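Local coordinates for protein scabin (Streptomyces scabiei 87.22, PDB 5TLB) that probably transfers ADP-ribose from NAD+ to a target molecule, as a putative mono-ADP-ribosyltransferase, and is seen here with the reduced dinucleotide NADH bound, at residues Ile62-Val67 against Gln100-Ser105; Arg81-Val86 against Tyr133-Asp138; Val116-Asp121 against Val161-Gly166. One frame throughout, in Å; residues are numbered along the deposited sequence.

In scabin the dinucleotide is reached by contacts from two small antiparallel sheets. Contact 3 pairs strands 115-119 and 160-164 close to the centre of the chain. Contacts 1 and 2 lie on opposite sides of that centre, each with its own centre about 13 Å from that of contact 3 and 25 Å from each other. Both segments of contact 1 precede those of contact 3 in the chain, and the two contacts pack together through I62 and P164; contacts 2 and 3 alternate along the chain and meet through I137 and T118, so the two sheets touch there. Both contacts 2 and 3 reach the dinucleotide, contact 2 at adenine and contact 3 at nicotinamide.

Contact 1. Residues Ile62-Val67 against Gln100-Ser105; sequences ITPDPV and QYDIES
T63 and D102 lie side by side in a single backbone bridge that ties the loop 62-67 to the start of helix 103-108. The main bond runs from I103 N to T63 O, 2.8 Å long and nearly straight, with the donor almost on the C=O axis (167°). T63 N returns a weak bond to Y101 O at 3.4 Å. Beyond T63 a cis peptide precedes P64.

Side chains repeat the link. With chi1 at 61°, T63 OG1 sits between its own backbone N and carbonyl carbon and donates to D102 OD2 at 2.8 Å, on the lone pair turned away from the other carboxylate oxygen. That other oxygen, D102 OD1, caps the helix: S105 N at 3.0 Å and S105 OG reach it from opposite faces of the carboxylate plane. One N-cap aspartate therefore serves both helix and loop. One residue earlier on each segment, the I62 and Y101 side chains cross at about a right angle, with I62 CG1 4.1 Å from Y101 CD2, and the Y101 hydroxyl is held by V96 O and D58 N.

P64 packs on T148 and I149 of helix 145-149, while I103 touches both I149 and Y115 of strand 115-119.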
loop_
_atom_site.group_PDB
_atom_site.type_symbol
_atom_site.label_atom_id
_atom_site.label_comp_id
_atom_site.label_asym_id
_atom_site.label_seq_id
_atom_site.Cartn_x
_atom_site.Cartn_y
_atom_site.Cartn_z
ATOM N N ILE A 62 6.740 10.232 12.126
ATOM C CA ILE A 62 6.513 8.796 12.146
ATOM C C ILE A 62 7.131 8.225 13.410
ATOM O O ILE A 62 8.286 8.517 13.742
ATOM C CB ILE A 62 7.094 8.141 10.882
ATOM C CG1 ILE A 62 6.375 8.655 9.633
ATOM C CG2 ILE A 62 6.962 6.628 10.945
ATOM C CD1 ILE A 62 7.030 8.220 8.302
ATOM N N THR A 63 6.350 7.428 14.139
ATOM C CA THR A 63 6.851 6.681 15.278
ATOM C C THR A 63 6.375 5.239 15.179
ATOM O O THR A 63 5.256 4.987 14.712
ATOM C CB THR A 63 6.376 7.285 16.612
ATOM O OG1 THR A 63 4.945 7.250 16.686
ATOM C CG2 THR A 63 6.858 8.724 16.755
ATOM N N PRO A 64 7.201 4.262 15.593
ATOM C CA PRO A 64 8.596 4.459 15.982
ATOM C C PRO A 64 9.452 4.750 14.753
ATOM O O PRO A 64 8.900 4.824 13.651
ATOM C CB PRO A 64 8.975 3.123 16.634
ATOM C CG PRO A 64 8.064 2.139 16.052
ATOM C CD PRO A 64 6.776 2.866 15.796
ATOM N N ASP A 65 10.756 4.918 14.929
ATOM C CA ASP A 65 11.614 5.185 13.785
ATOM C C ASP A 65 11.352 4.138 12.703
ATOM O O ASP A 65 11.432 2.933 12.984
ATOM C CB ASP A 65 13.084 5.185 14.184
ATOM C CG ASP A 65 13.454 6.390 15.031
ATOM O OD1 ASP A 65 12.688 7.381 15.028
ATOM O OD2 ASP A 65 14.512 6.351 15.696
ATOM N N PRO A 66 11.007 4.545 11.487
ATOM C CA PRO A 66 10.568 3.565 10.488
ATOM C C PRO A 66 11.717 2.767 9.892
ATOM O O PRO A 66 12.832 3.268 9.710
ATOM C CB PRO A 66 9.888 4.434 9.425
ATOM C CG PRO A 66 10.571 5.743 9.531
ATOM C CD PRO A 66 10.902 5.926 10.986
ATOM N N VAL A 67 11.432 1.498 9.621
ATOM C CA VAL A 67 12.289 0.652 8.804
ATOM C C VAL A 67 11.671 0.624 7.414
ATOM O O VAL A 67 10.581 0.078 7.204
ATOM C CB VAL A 67 12.442 -0.757 9.392
ATOM C CG1 VAL A 67 13.335 -1.611 8.508
ATOM C CG2 VAL A 67 13.017 -0.665 10.792
ATOM N N GLN A 100 -3.102 9.908 12.867
ATOM C CA GLN A 100 -2.328 9.056 13.767
ATOM C C GLN A 100 -1.001 8.686 13.111
ATOM O O GLN A 100 -0.962 7.829 12.225
ATOM C CB GLN A 100 -3.126 7.798 14.101
ATOM C CG GLN A 100 -2.413 6.817 15.019
ATOM C CD GLN A 100 -1.958 7.468 16.310
ATOM O OE1 GLN A 100 -0.797 7.858 16.448
ATOM N NE2 GLN A 100 -2.879 7.608 17.255
ATOM N N TYR A 101 0.091 9.304 13.564
ATOM C CA TYR A 101 1.408 9.007 13.012
ATOM C C TYR A 101 2.071 7.801 13.659
ATOM O O TYR A 101 3.087 7.320 13.139
ATOM C CB TYR A 101 2.329 10.223 13.148
ATOM C CG TYR A 101 2.316 11.127 11.939
ATOM C CD1 TYR A 101 1.286 12.040 11.743
ATOM C CD2 TYR A 101 3.337 11.074 10.996
ATOM C CE1 TYR A 101 1.268 12.874 10.635
ATOM C CE2 TYR A 101 3.331 11.905 9.887
ATOM C CZ TYR A 101 2.296 12.802 9.712
ATOM O OH TYR A 101 2.273 13.625 8.611
ATOM N N ASP A 102 1.520 7.287 14.757
ATOM C CA ASP A 102 2.109 6.130 15.419
ATOM C C ASP A 102 1.641 4.854 14.731
ATOM O O ASP A 102 0.440 4.557 14.695
ATOM C CB ASP A 102 1.756 6.110 16.900
ATOM C CG ASP A 102 2.406 4.950 17.623
ATOM O OD1 ASP A 102 1.683 4.003 18.004
ATOM O OD2 ASP A 102 3.650 4.967 17.759
ATOM N N ILE A 103 2.606 4.094 14.206
ATOM C CA ILE A 103 2.306 2.931 13.373
ATOM C C ILE A 103 1.445 1.929 14.133
ATOM O O ILE A 103 0.369 1.537 13.677
ATOM C CB ILE A 103 3.610 2.274 12.885
ATOM C CG1 ILE A 103 4.427 3.245 12.013
ATOM C CG2 ILE A 103 3.316 0.968 12.161
ATOM C CD1 ILE A 103 3.797 3.594 10.706
ATOM N N GLU A 104 1.919 1.475 15.294
ATOM C CA GLU A 104 1.196 0.423 16.000
ATOM C C GLU A 104 -0.198 0.879 16.415
ATOM O O GLU A 104 -1.152 0.094 16.370
ATOM C CB GLU A 104 1.984 -0.046 17.222
ATOM C CG GLU A 104 1.357 -1.281 17.843
ATOM C CD GLU A 104 2.273 -2.015 18.792
ATOM O OE1 GLU A 104 3.352 -1.480 19.131
ATOM O OE2 GLU A 104 1.897 -3.138 19.197
ATOM N N SER A 105 -0.340 2.136 16.850
ATOM C CA SER A 105 -1.676 2.646 17.146
ATOM C C SER A 105 -2.568 2.557 15.920
ATOM O O SER A 105 -3.729 2.149 16.012
ATOM C CB SER A 105 -1.608 4.089 17.638
ATOM O OG SER A 105 -1.001 4.165 18.911
#

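Contact 2. Residues Arg81-Val86 against Tyr133-Asp138; sequences RGPAVV and YNYYID. With NAI (1,4-dihydronicotinamide adenine dinucleotide), chain B.
The adenine end of the dinucleotide site begins at the turn into helix 83-89, where R81 faces the base and its carbonyl is gripped by a tyrosine of strand 133-137. Y135 OH donates to R81 O at 2.6 Å, a short bond whose donor is tilted 28° from the carbonyl plane; seen from the ring, R81 O lies at the edge and in plane. The same hydroxyl comes within 3.1 Å of P83 N, which has no hydrogen to offer, so this second approach is packing alone. V86 meets Y135 from the opposite direction, its CG2 3.6 Å from Y135 CZ, so the first turn of the helix packs about the hydroxyl end of the ring.

Y133, two residues earlier, also directs its side chain at the turn. P83 CD sits over its ring face, 4.2 Å from the centroid, in a CH-pi contact, and G82 CA touches Y133 CE2 at 3.7 Å. G82 is the N-cap residue, and its carbonyl accepts from V86 N.

The R81 side chain leaves in the other direction. A bend at chi3 (-62°) brings the guanidinium broadside to adenine, with C5A 3.4 Å above the guanidinium plane. A salt bridge from NH2 to D79 secures the group and probably keeps its charge beside the base.

Strand 133-137 runs between strands 75-79 and 172-179 in the four-stranded sheet. V175 of strand 172-179 packs against P83, Y133 and Y135, while F91 meets Y135 edge-to-face and also touches R81 and V86.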
loop_
_atom_site.group_PDB
_atom_site.type_symbol
_atom_site.label_atom_id
_atom_site.label_comp_id
_atom_site.label_asym_id
_atom_site.label_seq_id
_atom_site.Cartn_x
_atom_site.Cartn_y
_atom_site.Cartn_z
ATOM N N ARG A 81 -13.183 1.376 -3.223
ATOM C CA ARG A 81 -13.350 2.382 -4.262
ATOM C C ARG A 81 -12.976 1.821 -5.626
ATOM O O ARG A 81 -12.009 1.067 -5.756
ATOM C CB ARG A 81 -12.493 3.602 -3.951
ATOM C CG ARG A 81 -13.033 4.438 -2.798
ATOM C CD ARG A 81 -12.070 5.543 -2.433
ATOM N NE ARG A 81 -10.803 4.989 -1.982
ATOM C CZ ARG A 81 -9.686 5.691 -1.815
ATOM N NH1 ARG A 81 -9.671 6.994 -2.074
ATOM N NH2 ARG A 81 -8.580 5.081 -1.394
ATOM N N GLY A 82 -13.752 2.195 -6.642
ATOM C CA GLY A 82 -13.570 1.674 -7.974
ATOM C C GLY A 82 -12.355 2.265 -8.667
ATOM O O GLY A 82 -11.811 3.294 -8.254
ATOM N N PRO A 83 -11.912 1.622 -9.746
ATOM C CA PRO A 83 -10.701 2.106 -10.432
ATOM C C PRO A 83 -10.854 3.475 -11.064
ATOM O O PRO A 83 -9.858 4.198 -11.172
ATOM C CB PRO A 83 -10.429 1.026 -11.492
ATOM C CG PRO A 83 -11.698 0.253 -11.610
ATOM C CD PRO A 83 -12.366 0.326 -10.271
ATOM N N ALA A 84 -12.060 3.868 -11.480
ATOM C CA ALA A 84 -12.234 5.222 -12.002
ATOM C C ALA A 84 -11.745 6.247 -10.989
ATOM O O ALA A 84 -11.130 7.259 -11.350
ATOM C CB ALA A 84 -13.701 5.477 -12.357
ATOM N N VAL A 85 -11.987 5.983 -9.712
ATOM C CA VAL A 85 -11.560 6.888 -8.656
ATOM C C VAL A 85 -10.065 6.747 -8.403
ATOM O O VAL A 85 -9.307 7.721 -8.469
ATOM C CB VAL A 85 -12.380 6.617 -7.379
ATOM C CG1 VAL A 85 -11.963 7.562 -6.248
ATOM C CG2 VAL A 85 -13.890 6.724 -7.686
ATOM N N VAL A 86 -9.616 5.525 -8.126
ATOM C CA VAL A 86 -8.237 5.324 -7.698
ATOM C C VAL A 86 -7.261 5.668 -8.821
ATOM O O VAL A 86 -6.202 6.253 -8.580
ATOM C CB VAL A 86 -8.041 3.883 -7.199
ATOM C CG1 VAL A 86 -6.576 3.601 -6.952
ATOM C CG2 VAL A 86 -8.854 3.628 -5.922
ATOM N N TYR A 133 -12.294 -4.711 -4.348
ATOM C CA TYR A 133 -11.185 -4.700 -5.303
ATOM C C TYR A 133 -9.868 -5.044 -4.626
ATOM O O TYR A 133 -9.614 -4.667 -3.481
ATOM C CB TYR A 133 -11.039 -3.340 -5.983
ATOM C CG TYR A 133 -12.270 -2.902 -6.731
ATOM C CD1 TYR A 133 -12.497 -3.302 -8.048
ATOM C CD2 TYR A 133 -13.223 -2.096 -6.115
ATOM C CE1 TYR A 133 -13.644 -2.901 -8.723
ATOM C CE2 TYR A 133 -14.352 -1.695 -6.780
ATOM C CZ TYR A 133 -14.560 -2.094 -8.084
ATOM O OH TYR A 133 -15.712 -1.681 -8.728
ATOM N N ASN A 134 -9.011 -5.729 -5.386
ATOM C CA ASN A 134 -7.628 -6.026 -5.006
ATOM C C ASN A 134 -6.762 -5.217 -5.966
ATOM O O ASN A 134 -6.661 -5.556 -7.144
ATOM C CB ASN A 134 -7.351 -7.522 -5.107
ATOM C CG ASN A 134 -6.072 -7.933 -4.418
ATOM O OD1 ASN A 134 -5.676 -7.365 -3.398
ATOM N ND2 ASN A 134 -5.422 -8.949 -4.968
ATOM N N TYR A 135 -6.182 -4.131 -5.468
ATOM C CA TYR A 135 -5.307 -3.283 -6.266
ATOM C C TYR A 135 -3.888 -3.812 -6.235
ATOM O O TYR A 135 -3.432 -4.360 -5.229
ATOM C CB TYR A 135 -5.338 -1.839 -5.767
ATOM C CG TYR A 135 -6.601 -1.126 -6.192
ATOM C CD1 TYR A 135 -6.643 -0.422 -7.384
ATOM C CD2 TYR A 135 -7.760 -1.186 -5.421
ATOM C CE1 TYR A 135 -7.786 0.224 -7.798
ATOM C CE2 TYR A 135 -8.926 -0.534 -5.836
ATOM C CZ TYR A 135 -8.926 0.165 -7.025
ATOM O OH TYR A 135 -10.065 0.810 -7.455
ATOM N N TYR A 136 -3.198 -3.638 -7.369
ATOM C CA TYR A 136 -1.826 -4.074 -7.584
ATOM C C TYR A 136 -0.951 -2.829 -7.678
ATOM O O TYR A 136 -1.261 -1.915 -8.455
ATOM C CB TYR A 136 -1.689 -4.895 -8.883
ATOM C CG TYR A 136 -2.356 -6.256 -8.874
ATOM C CD1 TYR A 136 -3.675 -6.416 -8.437
ATOM C CD2 TYR A 136 -1.664 -7.388 -9.298
ATOM C CE1 TYR A 136 -4.274 -7.647 -8.441
ATOM C CE2 TYR A 136 -2.261 -8.629 -9.297
ATOM C CZ TYR A 136 -3.565 -8.750 -8.863
ATOM O OH TYR A 136 -4.137 -9.979 -8.853
ATOM N N ILE A 137 0.139 -2.805 -6.907
ATOM C CA ILE A 137 0.944 -1.612 -6.674
ATOM C C ILE A 137 2.414 -1.932 -6.930
ATOM O O ILE A 137 2.924 -2.970 -6.486
ATOM C CB ILE A 137 0.738 -1.099 -5.235
ATOM C CG1 ILE A 137 -0.714 -0.613 -5.069
ATOM C CG2 ILE A 137 1.734 0.020 -4.883
ATOM C CD1 ILE A 137 -1.170 -0.494 -3.633
ATOM N N ASP A 138 3.099 -1.029 -7.640
ATOM C CA ASP A 138 4.536 -1.140 -7.911
ATOM C C ASP A 138 5.119 0.212 -7.523
ATOM O O ASP A 138 5.210 1.116 -8.359
ATOM C CB ASP A 138 4.799 -1.479 -9.382
ATOM C CG ASP A 138 6.277 -1.592 -9.724
ATOM O OD1 ASP A 138 7.121 -1.713 -8.801
ATOM O OD2 ASP A 138 6.591 -1.566 -10.953
HETATM P PA NAI B . -8.488 2.748 5.038
HETATM O O1A NAI B . -9.230 3.706 5.928
HETATM O O2A NAI B . -7.245 3.056 4.261
HETATM O O5B NAI B . -9.640 2.457 3.766
HETATM C C5B NAI B . -10.871 2.126 4.309
HETATM C C4B NAI B . -11.911 2.524 3.276
HETATM O O4B NAI B . -12.021 3.934 3.335
HETATM C C3B NAI B . -11.399 2.190 1.822
HETATM O O3B NAI B . -11.821 0.892 1.487
HETATM C C2B NAI B . -12.126 3.254 1.018
HETATM O O2B NAI B . -13.487 2.942 0.809
HETATM C C1B NAI B . -12.100 4.475 2.017
HETATM N N9A NAI B . -10.930 5.368 1.849
HETATM C C8A NAI B . -9.559 5.129 2.091
HETATM N N7A NAI B . -8.799 6.225 1.845
HETATM C C5A NAI B . -9.723 7.217 1.450
HETATM C C6A NAI B . -9.562 8.577 1.063
HETATM N N6A NAI B . -8.339 9.166 1.028
HETATM N N1A NAI B . -10.650 9.326 0.716
HETATM C C2A NAI B . -11.858 8.688 0.773
HETATM N N3A NAI B . -12.165 7.422 1.118
HETATM C C4A NAI B . -11.045 6.701 1.455
HETATM O O3 NAI B . -8.444 1.455 5.994
HETATM P PN NAI B . -7.988 0.092 5.240
HETATM O O1N NAI B . -6.815 0.162 4.320
HETATM O O2N NAI B . -9.352 -0.498 4.967
HETATM O O5D NAI B . -7.503 -1.000 6.464
HETATM C C5D NAI B . -6.599 -0.367 7.284
HETATM C C4D NAI B . -6.339 -1.313 8.426
HETATM O O4D NAI B . -6.025 -2.589 7.832
HETATM C C3D NAI B . -5.113 -0.810 9.210
HETATM O O3D NAI B . -5.264 -1.201 10.546
HETATM C C2D NAI B . -3.954 -1.530 8.513
HETATM O O2D NAI B . -2.994 -1.960 9.419
HETATM C C1D NAI B . -4.642 -2.830 7.902
HETATM N N1N NAI B . -4.119 -3.146 6.528
HETATM C C2N NAI B . -4.870 -2.886 5.365
HETATM C C3N NAI B . -4.432 -3.386 4.148
HETATM C C7N NAI B . -5.315 -3.369 2.973
HETATM O O7N NAI B . -5.145 -4.135 1.987
HETATM N N7N NAI B . -6.360 -2.446 2.944
HETATM C C4N NAI B . -3.079 -3.982 3.974
HETATM C C5N NAI B . -2.465 -4.341 5.272
HETATM C C6N NAI B . -2.858 -3.756 6.415
#

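Contact 3. Residues Val116-Asp121 against Val161-Gly166; sequences VSTTYD and VAFPGG. With NAI (1,4-dihydronicotinamide adenine dinucleotide), chain B.
V116 and F163 form a hydrogen-bonded antiparallel pair, and T118 and V161 form another two residues along. In the first pair, F163 N reaches V116 O at 2.8 Å and V116 N returns to F163 O at 3.0 Å. F163 O takes a second donor, G166 N, from the opposite face of its plane, which closes a type II turn; G166 CA then packs 3.5 Å from V116 CG2.

V161 O is likewise gripped twice. T118 N at 2.9 Å and T118 OG1 at 2.7 Å are both tilted modestly out of its carbonyl plane, to opposite sides, the hydroxyl being placed there by a chi1 of 70°. T118 OG1 also lies in the plane of the F163 ring, 3.5 Å from F163 CE2 at its edge. V161 N completes the pair by donating to T118 O, which approaches nicotinamide C4N at 3.4 Å. Further out, V161 CG2 sits over the Y120 ring, 3.7 Å from the centroid, as a CH-pi contact, and the Y120 hydroxyl is bonded to D144.

The other polar groups find partners outside the pair. S117 OG is shared by E160 and Y106, and S117 O accepts from R77. T119 OG1 accepts from D121 N in an ST turn and also bonds to Q158 O. These residues are consistent with the R-S-E class of ADP-ribosyltransferases, with R77 as the Arg, S117-T118-T119 as the Ser-Thr-Thr element and E160 as the Glu; E160 OE1 is hydrogen-bonded to the dinucleotide.

Strand 160-164 is the middle strand of its sheet, with strand 143-144 on its other side, while L75 of strand 75-79 packs against T118, Y120 and F163.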
loop_
_atom_site.group_PDB
_atom_site.type_symbol
_atom_site.label_atom_id
_atom_site.label_comp_id
_atom_site.label_asym_id
_atom_site.label_seq_id
_atom_site.Cartn_x
_atom_site.Cartn_y
_atom_site.Cartn_z
ATOM N N VAL A 116 -1.266 5.119 3.826
ATOM C CA VAL A 116 -2.085 4.202 3.045
ATOM C C VAL A 116 -1.502 2.811 3.223
ATOM O O VAL A 116 -0.313 2.584 2.970
ATOM C CB VAL A 116 -2.146 4.600 1.567
ATOM C CG1 VAL A 116 -2.851 3.514 0.761
ATOM C CG2 VAL A 116 -2.866 5.931 1.419
ATOM N N SER A 117 -2.347 1.882 3.657
ATOM C CA SER A 117 -1.924 0.517 3.939
ATOM C C SER A 117 -1.910 -0.330 2.678
ATOM O O SER A 117 -2.815 -0.241 1.843
ATOM C CB SER A 117 -2.856 -0.125 4.969
ATOM O OG SER A 117 -2.630 0.430 6.252
ATOM N N THR A 118 -0.864 -1.156 2.556
ATOM C CA THR A 118 -0.720 -2.155 1.507
ATOM C C THR A 118 -0.152 -3.398 2.168
ATOM O O THR A 118 0.242 -3.376 3.342
ATOM C CB THR A 118 0.213 -1.688 0.380
ATOM O OG1 THR A 118 1.552 -1.647 0.877
ATOM C CG2 THR A 118 -0.196 -0.307 -0.129
ATOM N N THR A 119 -0.095 -4.482 1.409
ATOM C CA THR A 119 0.395 -5.751 1.925
ATOM C C THR A 119 1.301 -6.423 0.900
ATOM O O THR A 119 1.119 -6.283 -0.312
ATOM C CB THR A 119 -0.772 -6.674 2.294
ATOM O OG1 THR A 119 -0.268 -7.928 2.771
ATOM C CG2 THR A 119 -1.692 -6.918 1.103
ATOM N N TYR A 120 2.272 -7.175 1.414
ATOM C CA TYR A 120 3.048 -8.094 0.589
ATOM C C TYR A 120 2.215 -9.255 0.060
ATOM O O TYR A 120 2.652 -9.947 -0.872
ATOM C CB TYR A 120 4.191 -8.687 1.402
ATOM C CG TYR A 120 5.297 -7.731 1.784
ATOM C CD1 TYR A 120 6.216 -7.294 0.841
ATOM C CD2 TYR A 120 5.452 -7.311 3.101
ATOM C CE1 TYR A 120 7.261 -6.440 1.188
ATOM C CE2 TYR A 120 6.498 -6.458 3.465
ATOM C CZ TYR A 120 7.399 -6.027 2.498
ATOM O OH TYR A 120 8.430 -5.178 2.851
ATOM N N ASP A 121 1.045 -9.502 0.658
ATOM C CA ASP A 121 0.282 -10.730 0.454
ATOM C C ASP A 121 -0.793 -10.522 -0.611
ATOM O O ASP A 121 -1.798 -9.829 -0.383
ATOM C CB ASP A 121 -0.327 -11.179 1.785
ATOM C CG ASP A 121 -1.058 -12.515 1.698
ATOM O OD1 ASP A 121 -1.133 -13.102 0.597
ATOM O OD2 ASP A 121 -1.583 -12.967 2.755
ATOM N N VAL A 161 2.753 -2.979 4.497
ATOM C CA VAL A 161 3.653 -1.888 4.152
ATOM C C VAL A 161 2.806 -0.628 4.142
ATOM O O VAL A 161 1.838 -0.536 3.374
ATOM C CB VAL A 161 4.333 -2.100 2.787
ATOM C CG1 VAL A 161 5.247 -0.930 2.459
ATOM C CG2 VAL A 161 5.129 -3.416 2.769
ATOM N N ALA A 162 3.142 0.315 5.015
ATOM C CA ALA A 162 2.385 1.550 5.196
ATOM C C ALA A 162 3.067 2.684 4.440
ATOM O O ALA A 162 4.221 3.009 4.724
ATOM C CB ALA A 162 2.276 1.907 6.679
ATOM N N PHE A 163 2.353 3.298 3.500
ATOM C CA PHE A 163 2.947 4.358 2.696
ATOM C C PHE A 163 2.614 5.723 3.275
ATOM O O PHE A 163 1.459 6.171 3.156
ATOM C CB PHE A 163 2.477 4.261 1.249
ATOM C CG PHE A 163 3.230 3.228 0.474
ATOM C CD1 PHE A 163 4.368 3.582 -0.243
ATOM C CD2 PHE A 163 2.853 1.906 0.512
ATOM C CE1 PHE A 163 5.098 2.635 -0.927
ATOM C CE2 PHE A 163 3.579 0.951 -0.175
ATOM C CZ PHE A 163 4.707 1.325 -0.896
ATOM N N PRO A 164 3.571 6.420 3.894
ATOM C CA PRO A 164 3.284 7.756 4.425
ATOM C C PRO A 164 3.111 8.745 3.286
ATOM O O PRO A 164 3.970 8.856 2.408
ATOM C CB PRO A 164 4.521 8.078 5.277
ATOM C CG PRO A 164 5.269 6.791 5.411
ATOM C CD PRO A 164 4.967 6.038 4.157
ATOM N N GLY A 165 1.988 9.449 3.292
ATOM C CA GLY A 165 1.650 10.319 2.190
ATOM C C GLY A 165 0.930 9.632 1.057
ATOM O O GLY A 165 0.605 10.288 0.062
ATOM N N GLY A 166 0.671 8.340 1.170
ATOM C CA GLY A 166 -0.072 7.649 0.143
ATOM C C GLY A 166 0.791 7.290 -1.053
ATOM O O GLY A 166 2.022 7.175 -0.969
HETATM P PA NAI B . -8.488 2.748 5.038
HETATM O O1A NAI B . -9.230 3.706 5.928
HETATM O O2A NAI B . -7.245 3.056 4.261
HETATM O O5B NAI B . -9.640 2.457 3.766
HETATM C C5B NAI B . -10.871 2.126 4.309
HETATM C C4B NAI B . -11.911 2.524 3.276
HETATM O O4B NAI B . -12.021 3.934 3.335
HETATM C C3B NAI B . -11.399 2.190 1.822
HETATM O O3B NAI B . -11.821 0.892 1.487
HETATM C C2B NAI B . -12.126 3.254 1.018
HETATM O O2B NAI B . -13.487 2.942 0.809
HETATM C C1B NAI B . -12.100 4.475 2.017
HETATM N N9A NAI B . -10.930 5.368 1.849
HETATM C C8A NAI B . -9.559 5.129 2.091
HETATM N N7A NAI B . -8.799 6.225 1.845
HETATM C C5A NAI B . -9.723 7.217 1.450
HETATM C C6A NAI B . -9.562 8.577 1.063
HETATM N N6A NAI B . -8.339 9.166 1.028
HETATM N N1A NAI B . -10.650 9.326 0.716
HETATM C C2A NAI B . -11.858 8.688 0.773
HETATM N N3A NAI B . -12.165 7.422 1.118
HETATM C C4A NAI B . -11.045 6.701 1.455
HETATM O O3 NAI B . -8.444 1.455 5.994
HETATM P PN NAI B . -7.988 0.092 5.240
HETATM O O1N NAI B . -6.815 0.162 4.320
HETATM O O2N NAI B . -9.352 -0.498 4.967
HETATM O O5D NAI B . -7.503 -1.000 6.464
HETATM C C5D NAI B . -6.599 -0.367 7.284
HETATM C C4D NAI B . -6.339 -1.313 8.426
HETATM O O4D NAI B . -6.025 -2.589 7.832
HETATM C C3D NAI B . -5.113 -0.810 9.210
HETATM O O3D NAI B . -5.264 -1.201 10.546
HETATM C C2D NAI B . -3.954 -1.530 8.513
HETATM O O2D NAI B . -2.994 -1.960 9.419
HETATM C C1D NAI B . -4.642 -2.830 7.902
HETATM N N1N NAI B . -4.119 -3.146 6.528
HETATM C C2N NAI B . -4.870 -2.886 5.365
HETATM C C3N NAI B . -4.432 -3.386 4.148
HETATM C C7N NAI B . -5.315 -3.369 2.973
HETATM O O7N NAI B . -5.145 -4.135 1.987
HETATM N N7N NAI B . -6.360 -2.446 2.944
HETATM C C4N NAI B . -3.079 -3.982 3.974
HETATM C C5N NAI B . -2.465 -4.341 5.272
HETATM C C6N NAI B . -2.858 -3.756 6.415
#